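Hypothetical sugar ABC-transporter sugar binding protein (Arthrobacter globiformis, PDB 7BVT) binds cyclic alpha-maltosyl-1,6-maltose and, as the solute-binding protein of a sugar ABC transporter, probably delivers it to the membrane permease. Local coordinates at residues D49-N52 with A53-D57; Q173-L176 with D177-K181; L348-V351 with E352-P356; F212-A215 with D216-A220. All coordinates share one frame; numbering follows the deposited sequence.

How the contacts relate
All four contacts are local, each made where the chain turns or a helix runs out, and they lie far apart: contacts 1 and 2 sit on opposite sides of the chain's centre, about 57 Å between centres. Contacts 1, 2 and 3 are surface contacts at the ends of helices 38-53, 165-179 and 345-354; contact 4, partly buried, is a turn in the loop between helices 195-207 and 225-239. None shares a helix with another. In contacts 1 and 2 one backbone carbonyl takes several donors; contacts 1 and 3 add an amide or a threonine side chain lying over an aromatic face; in contact 4 a carboxylate oxygen does the collecting.

Contact 1: D49-N52 with A53-D57; sequences DTYN and ASQSD
Gln55, in the loop just past helix 38-53, folds back over the helix's last turn and sets its amide nitrogen on the ring of Tyr51, with NE2 3.4 Å from CE2 of Tyr51. The nitrogen lies over one face, off toward the rim, and the amide and ring planes are 30° apart. The same NE2 gives a nearly straight hydrogen bond to the backbone O of Tyr51 at 3.0 Å (169° at the hydrogen). That carbonyl is the tight spot of the contact: Ser54 OG reaches Tyr51 O at 2.8 Å and Ser54 N reaches it at 3.1 Å, so three donors grip one oxygen as the helix ends. Gln55 gets there because its CG sits between the backbone N and carbonyl carbon (chi1 47°) and the chain bends again at chi2, curling the amide inward. Two residues before Tyr51, Asp49 O takes Ala53 N at 2.9 Å.

The outer side is looser. Asp49 and Thr50 are exposed and join in through their backbone carbonyls, their side chains directed away from the 53-57 segment.

Behind the ring the contact meets the body of the domain. Tyr51 OH bonds Asp314, and its ring meets Phe315 edge-to-face, both on helix 306-319. Asn52 ND2 bonds Ile60 O and Gln55 OE1 takes Val58 N, tying the end of helix 38-53 to strand 58-64, in the helix-to-strand connection of an alpha/beta domain.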
loop_
_atom_site.group_PDB
_atom_site.type_symbol
_atom_site.label_atom_id
_atom_site.label_comp_id
_atom_site.label_asym_id
_atom_site.label_seq_id
_atom_site.Cartn_x
_atom_site.Cartn_y
_atom_site.Cartn_z
ATOM N N ASP A 49 17.509 -19.075 5.078
ATOM C CA ASP A 49 18.467 -19.995 5.764
ATOM C C ASP A 49 17.705 -20.988 6.614
ATOM O O ASP A 49 18.020 -22.236 6.552
ATOM C CB ASP A 49 19.411 -19.241 6.707
ATOM C CG ASP A 49 20.436 -18.433 5.969
ATOM O OD1 ASP A 49 20.613 -18.710 4.762
ATOM O OD2 ASP A 49 21.034 -17.527 6.651
ATOM N N THR A 50 16.759 -20.481 7.409
ATOM C CA THR A 50 15.932 -21.254 8.332
ATOM C C THR A 50 15.202 -22.330 7.525
ATOM O O THR A 50 15.264 -23.523 7.895
ATOM C CB THR A 50 15.029 -20.365 9.176
ATOM O OG1 THR A 50 15.861 -19.526 9.990
ATOM C CG2 THR A 50 14.109 -21.157 10.066
ATOM N N TYR A 51 14.469 -21.944 6.481
ATOM C CA TYR A 51 13.751 -22.936 5.641
ATOM C C TYR A 51 14.699 -23.984 5.054
ATOM O O TYR A 51 14.354 -25.181 5.104
ATOM C CB TYR A 51 12.970 -22.197 4.552
ATOM C CG TYR A 51 12.269 -23.111 3.587
ATOM C CD1 TYR A 51 11.075 -23.698 3.924
ATOM C CD2 TYR A 51 12.840 -23.411 2.359
ATOM C CE1 TYR A 51 10.404 -24.507 3.013
ATOM C CE2 TYR A 51 12.183 -24.245 1.463
ATOM C CZ TYR A 51 10.958 -24.777 1.783
ATOM O OH TYR A 51 10.334 -25.580 0.848
ATOM N N ASN A 52 15.800 -23.526 4.465
ATOM C CA ASN A 52 16.804 -24.408 3.809
ATOM C C ASN A 52 17.331 -25.407 4.834
ATOM O O ASN A 52 17.540 -26.554 4.452
ATOM C CB ASN A 52 17.913 -23.576 3.174
ATOM C CG ASN A 52 17.472 -23.069 1.824
ATOM O OD1 ASN A 52 16.457 -23.539 1.267
ATOM N ND2 ASN A 52 18.221 -22.125 1.268
ATOM N N ALA A 53 17.482 -25.012 6.089
ATOM C CA ALA A 53 18.137 -25.926 7.055
ATOM C C ALA A 53 17.094 -26.832 7.705
ATOM O O ALA A 53 17.488 -27.818 8.352
ATOM C CB ALA A 53 18.930 -25.100 8.023
ATOM N N SER A 54 15.802 -26.620 7.436
ATOM C CA SER A 54 14.671 -27.253 8.141
ATOM C C SER A 54 14.177 -28.477 7.357
ATOM O O SER A 54 13.284 -29.186 7.834
ATOM C CB SER A 54 13.568 -26.248 8.376
ATOM O OG SER A 54 12.786 -26.074 7.195
ATOM N N GLN A 55 14.721 -28.691 6.170
ATOM C CA GLN A 55 14.270 -29.844 5.353
ATOM C C GLN A 55 15.261 -30.007 4.203
ATOM O O GLN A 55 16.082 -29.120 4.012
ATOM C CB GLN A 55 12.820 -29.674 4.885
ATOM C CG GLN A 55 12.486 -28.309 4.300
ATOM C CD GLN A 55 13.053 -28.092 2.929
ATOM O OE1 GLN A 55 12.911 -28.920 2.004
ATOM N NE2 GLN A 55 13.726 -26.963 2.797
ATOM N N SER A 56 15.140 -31.115 3.466
ATOM C CA SER A 56 16.085 -31.469 2.380
ATOM C C SER A 56 15.380 -31.711 1.049
ATOM O O SER A 56 16.051 -32.226 0.143
ATOM C CB SER A 56 16.883 -32.699 2.827
ATOM O OG SER A 56 17.780 -32.274 3.836
ATOM N N ASP A 57 14.127 -31.304 0.886
ATOM C CA ASP A 57 13.331 -31.512 -0.355
ATOM C C ASP A 57 13.400 -30.312 -1.281
ATOM O O ASP A 57 13.282 -30.528 -2.506
ATOM C CB ASP A 57 11.873 -31.791 -0.037
ATOM C CG ASP A 57 11.751 -33.025 0.812
ATOM O OD1 ASP A 57 12.249 -34.044 0.344
ATOM O OD2 ASP A 57 11.243 -32.904 1.936
#

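Contact 2: Q173-L176 with D177-K181; sequences QTIL and DETGK
Gln173 and Asp177 meet across one helical turn, NE2 of Gln173 giving a hydrogen bond of 2.9 Å to OD1 of Asp177. The carboxylate oxygen lies in the plane of the amide, but the amide nitrogen comes to it from above the carboxylate plane, the two groups being turned 47° apart. Gln173 makes the reach by sending CG away from its backbone N (chi1 -173°) and then bending at chi2. Two residues further along, Thr179 OG1 bonds Ile175 O at 2.7 Å, while Thr179 N reaches the same Ile175 O from the opposite face of the carbonyl plane.

Here helix 165-179 ends. Gly180 N still bonds Leu176 O at 2.8 Å, but Gly180 itself takes a positive phi of 74° and turns the chain out of the helix. Thr179 OG1 also accepts from Lys181 N at 3.1 Å, an ST turn that holds the residue after the glycine in place. Beyond it the chain passes close to Leu176, whose CA makes a CA-H...O contact of 3.2 Å with Lys181 O.

Further out, the buried Ile175 packs on Leu150 and Phe151 of helix 148-153, and Thr179 and Lys181 also touch Leu150. Gln173 rests on Ser240 and Val242 in the loop after helix 225-239.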
loop_
_atom_site.group_PDB
_atom_site.type_symbol
_atom_site.label_atom_id
_atom_site.label_comp_id
_atom_site.label_asym_id
_atom_site.label_seq_id
_atom_site.Cartn_x
_atom_site.Cartn_y
_atom_site.Cartn_z
ATOM N N GLN A 173 -6.724 24.300 10.358
ATOM C CA GLN A 173 -6.950 25.767 10.312
ATOM C C GLN A 173 -6.330 26.422 11.547
ATOM O O GLN A 173 -5.683 27.482 11.423
ATOM C CB GLN A 173 -8.429 26.079 10.193
ATOM C CG GLN A 173 -8.762 27.540 9.969
ATOM C CD GLN A 173 -8.352 28.015 8.602
ATOM O OE1 GLN A 173 -8.759 27.407 7.588
ATOM N NE2 GLN A 173 -7.563 29.085 8.557
ATOM N N THR A 174 -6.496 25.830 12.694
ATOM C CA THR A 174 -5.886 26.360 13.937
ATOM C C THR A 174 -4.365 26.382 13.807
ATOM O O THR A 174 -3.736 27.379 14.143
ATOM C CB THR A 174 -6.377 25.538 15.101
ATOM O OG1 THR A 174 -7.779 25.746 15.229
ATOM C CG2 THR A 174 -5.699 25.895 16.413
ATOM N N ILE A 175 -3.758 25.321 13.322
ATOM C CA ILE A 175 -2.293 25.284 13.141
ATOM C C ILE A 175 -1.872 26.411 12.197
ATOM O O ILE A 175 -0.899 27.146 12.485
ATOM C CB ILE A 175 -1.816 23.912 12.659
ATOM C CG1 ILE A 175 -2.034 22.859 13.737
ATOM C CG2 ILE A 175 -0.367 23.970 12.232
ATOM C CD1 ILE A 175 -1.792 21.420 13.256
ATOM N N LEU A 176 -2.569 26.584 11.086
ATOM C CA LEU A 176 -2.175 27.622 10.118
ATOM C C LEU A 176 -2.336 29.006 10.792
ATOM O O LEU A 176 -1.398 29.812 10.659
ATOM C CB LEU A 176 -3.044 27.483 8.877
ATOM C CG LEU A 176 -2.829 28.550 7.820
ATOM C CD1 LEU A 176 -1.427 28.451 7.214
ATOM C CD2 LEU A 176 -3.977 28.531 6.828
ATOM N N ASP A 177 -3.476 29.241 11.417
ATOM C CA ASP A 177 -3.857 30.561 12.018
ATOM C C ASP A 177 -2.812 30.898 13.094
ATOM O O ASP A 177 -2.335 32.055 13.147
ATOM C CB ASP A 177 -5.290 30.538 12.569
ATOM C CG ASP A 177 -6.365 30.582 11.501
ATOM O OD1 ASP A 177 -6.036 30.805 10.340
ATOM O OD2 ASP A 177 -7.494 30.339 11.848
ATOM N N GLU A 178 -2.477 29.936 13.953
ATOM C CA GLU A 178 -1.632 30.152 15.151
ATOM C C GLU A 178 -0.148 30.103 14.802
ATOM O O GLU A 178 0.599 30.787 15.487
ATOM C CB GLU A 178 -1.976 29.145 16.246
ATOM C CG GLU A 178 -3.366 29.319 16.819
ATOM C CD GLU A 178 -3.679 30.643 17.534
ATOM O OE1 GLU A 178 -2.749 31.335 17.938
ATOM O OE2 GLU A 178 -4.860 30.956 17.695
ATOM N N THR A 179 0.312 29.371 13.783
ATOM C CA THR A 179 1.773 29.183 13.541
ATOM C C THR A 179 2.252 29.627 12.159
ATOM O O THR A 179 3.487 29.622 11.948
ATOM C CB THR A 179 2.223 27.735 13.749
ATOM O OG1 THR A 179 1.798 26.937 12.628
ATOM C CG2 THR A 179 1.655 27.193 15.030
ATOM N N GLY A 180 1.341 29.895 11.229
ATOM C CA GLY A 180 1.672 30.189 9.828
ATOM C C GLY A 180 2.095 28.947 9.041
ATOM O O GLY A 180 2.410 29.059 7.870
ATOM N N LYS A 181 2.079 27.769 9.656
ATOM C CA LYS A 181 2.533 26.542 8.986
ATOM C C LYS A 181 1.327 25.754 8.454
ATOM O O LYS A 181 0.239 25.740 9.065
ATOM C CB LYS A 181 3.341 25.718 9.987
ATOM C CG LYS A 181 4.693 26.322 10.328
ATOM C CD LYS A 181 5.425 25.652 11.451
ATOM C CE LYS A 181 6.658 26.446 11.861
ATOM N NZ LYS A 181 7.502 25.739 12.864
#

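Contact 3: L348-V351 with E352-P356; sequences LEWV and ESTEP
Thr354 lies over the indole of Trp350, its CB 3.9 Å from the centroid of the six-membered ring and 20° off the ring normal, a CH-pi contact. CG2 of Thr354 packs closer still, 3.4 Å from CZ2 of Trp350, while OG1 of Thr354 lies 3.4 Å from NE1 of Trp350 at an angle too poor for a hydrogen bond. With the indole sent away from its own backbone N (chi1 -171°), Trp350 reaches forward to Thr354.

Glu352 N bonds Leu348 O and Ser353 N bonds Glu349 O, ordinary helical steps. At Thr354 the order slackens: its N makes only weak bonds, to Trp350 O at 2.9 Å and to Val351 O at 3.4 Å. Its OG1 shares a hydrogen bond of 2.7 Å with Ser353 OG; Trp350 O, 3.0 Å from Thr354 OG1, is a weak, unsettled candidate for the hydroxyl proton. Glu355 N closes the last turn of helix 345-354 on Val351 O at 2.7 Å, and Pro356 has no N-H to offer.

With the indole cut back to an alanine, the face under Thr354 and the cation-pi partner of Lys330 go, and the threonine is likely to be freer to turn. Toward helix 359-363, the buried Val351 and Leu348 pack on Leu359.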
loop_
_atom_site.group_PDB
_atom_site.type_symbol
_atom_site.label_atom_id
_atom_site.label_comp_id
_atom_site.label_asym_id
_atom_site.label_seq_id
_atom_site.Cartn_x
_atom_site.Cartn_y
_atom_site.Cartn_z
ATOM N N LEU A 348 -0.142 -8.126 18.943
ATOM C CA LEU A 348 -0.668 -6.835 19.449
ATOM C C LEU A 348 0.076 -6.426 20.723
ATOM O O LEU A 348 0.357 -5.229 20.865
ATOM C CB LEU A 348 -2.181 -6.911 19.644
ATOM C CG LEU A 348 -2.957 -6.961 18.326
ATOM C CD1 LEU A 348 -4.404 -7.325 18.552
ATOM C CD2 LEU A 348 -2.832 -5.659 17.563
ATOM N N GLU A 349 0.429 -7.384 21.582
ATOM C CA GLU A 349 1.081 -7.077 22.887
ATOM C C GLU A 349 2.486 -6.567 22.619
ATOM O O GLU A 349 2.928 -5.552 23.184
ATOM C CB GLU A 349 1.127 -8.324 23.766
ATOM C CG GLU A 349 -0.194 -8.574 24.460
ATOM C CD GLU A 349 -0.103 -9.614 25.561
ATOM O OE1 GLU A 349 1.011 -9.756 26.131
ATOM O OE2 GLU A 349 -1.139 -10.281 25.829
ATOM N N TRP A 350 3.135 -7.251 21.720
ATOM C CA TRP A 350 4.445 -6.853 21.175
ATOM C C TRP A 350 4.390 -5.459 20.548
ATOM O O TRP A 350 5.332 -4.626 20.710
ATOM C CB TRP A 350 4.840 -7.887 20.154
ATOM C CG TRP A 350 6.238 -7.612 19.786
ATOM C CD1 TRP A 350 7.341 -7.984 20.503
ATOM C CD2 TRP A 350 6.674 -6.769 18.717
ATOM N NE1 TRP A 350 8.455 -7.483 19.893
ATOM C CE2 TRP A 350 8.077 -6.720 18.810
ATOM C CE3 TRP A 350 6.023 -6.063 17.691
ATOM C CZ2 TRP A 350 8.842 -6.037 17.872
ATOM C CZ3 TRP A 350 6.784 -5.342 16.794
ATOM C CH2 TRP A 350 8.172 -5.336 16.888
ATOM N N VAL A 351 3.363 -5.194 19.756
ATOM C CA VAL A 351 3.287 -3.838 19.139
ATOM C C VAL A 351 3.187 -2.799 20.269
ATOM O O VAL A 351 3.907 -1.802 20.199
ATOM C CB VAL A 351 2.143 -3.740 18.127
ATOM C CG1 VAL A 351 1.897 -2.287 17.721
ATOM C CG2 VAL A 351 2.462 -4.569 16.905
ATOM N N GLU A 352 2.360 -3.069 21.270
ATOM C CA GLU A 352 2.111 -2.158 22.419
ATOM C C GLU A 352 3.408 -1.950 23.214
ATOM O O GLU A 352 3.676 -0.801 23.598
ATOM C CB GLU A 352 0.970 -2.704 23.284
ATOM C CG GLU A 352 0.461 -1.708 24.319
ATOM C CD GLU A 352 0.308 -0.259 23.860
ATOM O OE1 GLU A 352 -0.343 -0.015 22.810
ATOM O OE2 GLU A 352 0.849 0.633 24.545
ATOM N N SER A 353 4.224 -2.986 23.390
ATOM C CA SER A 353 5.465 -2.954 24.206
ATOM C C SER A 353 6.610 -2.326 23.406
ATOM O O SER A 353 7.446 -1.667 24.013
ATOM C CB SER A 353 5.840 -4.342 24.719
ATOM O OG SER A 353 6.619 -5.041 23.744
ATOM N N THR A 354 6.629 -2.468 22.078
ATOM C CA THR A 354 7.828 -2.222 21.281
ATOM C C THR A 354 7.603 -1.056 20.323
ATOM O O THR A 354 8.506 -0.234 20.244
ATOM C CB THR A 354 8.272 -3.522 20.616
ATOM O OG1 THR A 354 8.202 -4.521 21.633
ATOM C CG2 THR A 354 9.647 -3.457 20.009
ATOM N N GLU A 355 6.457 -0.966 19.648
ATOM C CA GLU A 355 6.296 -0.037 18.498
ATOM C C GLU A 355 4.869 0.472 18.548
ATOM O O GLU A 355 4.097 0.256 17.642
ATOM C CB GLU A 355 6.632 -0.790 17.200
ATOM C CG GLU A 355 6.960 0.074 15.974
ATOM C CD GLU A 355 7.507 -0.739 14.787
ATOM O OE1 GLU A 355 7.704 -1.987 14.965
ATOM O OE2 GLU A 355 7.757 -0.150 13.682
ATOM N N PRO A 356 4.425 1.093 19.649
ATOM C CA PRO A 356 2.999 1.326 19.879
ATOM C C PRO A 356 2.357 2.214 18.790
ATOM O O PRO A 356 1.152 2.086 18.574
ATOM C CB PRO A 356 2.961 2.012 21.254
ATOM C CG PRO A 356 4.336 2.518 21.434
ATOM C CD PRO A 356 5.277 1.553 20.745
#

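Contact 4: F212-A215 with D216-A220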
loop_
_atom_site.group_PDB
_atom_site.type_symbol
_atom_site.label_atom_id
_atom_site.label_comp_id
_atom_site.label_asym_id
_atom_site.label_seq_id
_atom_site.Cartn_x
_atom_site.Cartn_y
_atom_site.Cartn_z
ATOM N N PHE A 212 -13.259 3.389 -7.227
ATOM C CA PHE A 212 -12.266 3.922 -8.189
ATOM C C PHE A 212 -12.620 3.414 -9.586
ATOM O O PHE A 212 -13.005 4.227 -10.431
ATOM C CB PHE A 212 -10.828 3.619 -7.743
ATOM C CG PHE A 212 -9.793 4.253 -8.620
ATOM C CD1 PHE A 212 -9.648 5.622 -8.639
ATOM C CD2 PHE A 212 -9.007 3.489 -9.463
ATOM C CE1 PHE A 212 -8.703 6.204 -9.470
ATOM C CE2 PHE A 212 -8.079 4.069 -10.296
ATOM C CZ PHE A 212 -7.909 5.433 -10.293
ATOM N N LEU A 213 -12.464 2.109 -9.817
ATOM C CA LEU A 213 -13.007 1.500 -11.071
ATOM C C LEU A 213 -14.241 0.672 -10.753
ATOM O O LEU A 213 -14.575 0.363 -9.595
ATOM C CB LEU A 213 -11.948 0.626 -11.744
ATOM C CG LEU A 213 -10.619 1.280 -12.133
ATOM C CD1 LEU A 213 -9.734 0.375 -12.962
ATOM C CD2 LEU A 213 -10.796 2.627 -12.826
ATOM N N THR A 214 -14.964 0.300 -11.810
ATOM C CA THR A 214 -16.094 -0.657 -11.675
ATOM C C THR A 214 -15.535 -2.017 -11.273
ATOM O O THR A 214 -14.307 -2.229 -11.381
ATOM C CB THR A 214 -16.863 -0.742 -12.999
ATOM O OG1 THR A 214 -15.886 -1.112 -13.962
ATOM C CG2 THR A 214 -17.552 0.563 -13.333
ATOM N N ALA A 215 -16.407 -2.928 -10.849
ATOM C CA ALA A 215 -16.002 -4.239 -10.274
ATOM C C ALA A 215 -15.236 -5.060 -11.319
ATOM O O ALA A 215 -14.303 -5.761 -10.930
ATOM C CB ALA A 215 -17.196 -4.999 -9.739
ATOM N N ASP A 216 -15.521 -4.877 -12.614
ATOM C CA ASP A 216 -14.762 -5.580 -13.689
ATOM C C ASP A 216 -13.578 -4.761 -14.236
ATOM O O ASP A 216 -12.976 -5.176 -15.226
ATOM C CB ASP A 216 -15.745 -6.021 -14.784
ATOM C CG ASP A 216 -16.305 -4.900 -15.624
ATOM O OD1 ASP A 216 -15.914 -3.732 -15.398
ATOM O OD2 ASP A 216 -17.115 -5.213 -16.533
ATOM N N ASN A 217 -13.194 -3.645 -13.606
ATOM C CA ASN A 217 -12.069 -2.786 -14.043
ATOM C C ASN A 217 -12.282 -2.274 -15.473
ATOM O O ASN A 217 -11.307 -1.888 -16.096
ATOM C CB ASN A 217 -10.713 -3.491 -13.860
ATOM C CG ASN A 217 -10.472 -3.839 -12.399
ATOM O OD1 ASN A 217 -11.008 -3.174 -11.489
ATOM N ND2 ASN A 217 -9.747 -4.934 -12.175
ATOM N N SER A 218 -13.515 -2.273 -15.987
ATOM C CA SER A 218 -13.747 -1.837 -17.403
ATOM C C SER A 218 -13.866 -0.311 -17.503
ATOM O O SER A 218 -13.670 0.240 -18.614
ATOM C CB SER A 218 -14.977 -2.483 -18.016
ATOM O OG SER A 218 -16.181 -2.103 -17.355
ATOM N N ALA A 219 -14.247 0.372 -16.423
ATOM C CA ALA A 219 -14.483 1.825 -16.528
ATOM C C ALA A 219 -14.173 2.492 -15.192
ATOM O O ALA A 219 -14.305 1.799 -14.126
ATOM C CB ALA A 219 -15.913 2.062 -16.897
ATOM N N ALA A 220 -14.011 3.796 -15.246
ATOM C CA ALA A 220 -14.073 4.625 -14.026
ATOM C C ALA A 220 -15.392 4.481 -13.264
ATOM O O ALA A 220 -16.494 4.346 -13.839
ATOM C CB ALA A 220 -13.838 6.047 -14.413
#
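Two side chains with the same kind of first torsion bring this turn together: Thr214 OG1 (chi1 56°) and Asp216 CG (chi1 71°) each lie between their own backbone N and carbonyl carbon, and the two groups run alongside each other in one direction. Thr214 OG1 then donates to OD1 of Asp216 at 3.0 Å, approaching that oxygen almost in line with its C-O bond. Two more donors come to the same atom. Ser218 OG bonds Asp216 OD1 at 2.6 Å on the syn side, and Ser218 N reaches it at 2.9 Å from above the carboxylate plane. Three hydrogen bonds on one oxygen should resist rotation of the carboxylate, and so much donation is likely to stabilise its negative charge.

The backbone makes a type I beta turn from Thr214 to Asn217, closed by Asn217 N to Thr214 O at 2.9 Å and overlapped by an Asx turn that runs from Asp216 to Ser218. Asn217 takes positive phi (58°) as the chain swings back, and a single beta bridge pairs Leu213 with Ala220. Beside it Thr214 N gives a nearly straight bond of 2.8 Å to Ala219 O, and Thr214 OG1 receives a weak one from Ala219 N at 3.3 Å. A valine in place of Thr214 takes away one of the three donors to Asp216 OD1 and the weak acceptor of Ala219 N, and the carboxylate would probably turn more easily.

On the inner side Leu213 packs on Val409 and Leu413 of helix 398-415, and Phe212 meets Phe384 of helix 377-392 edge-to-face.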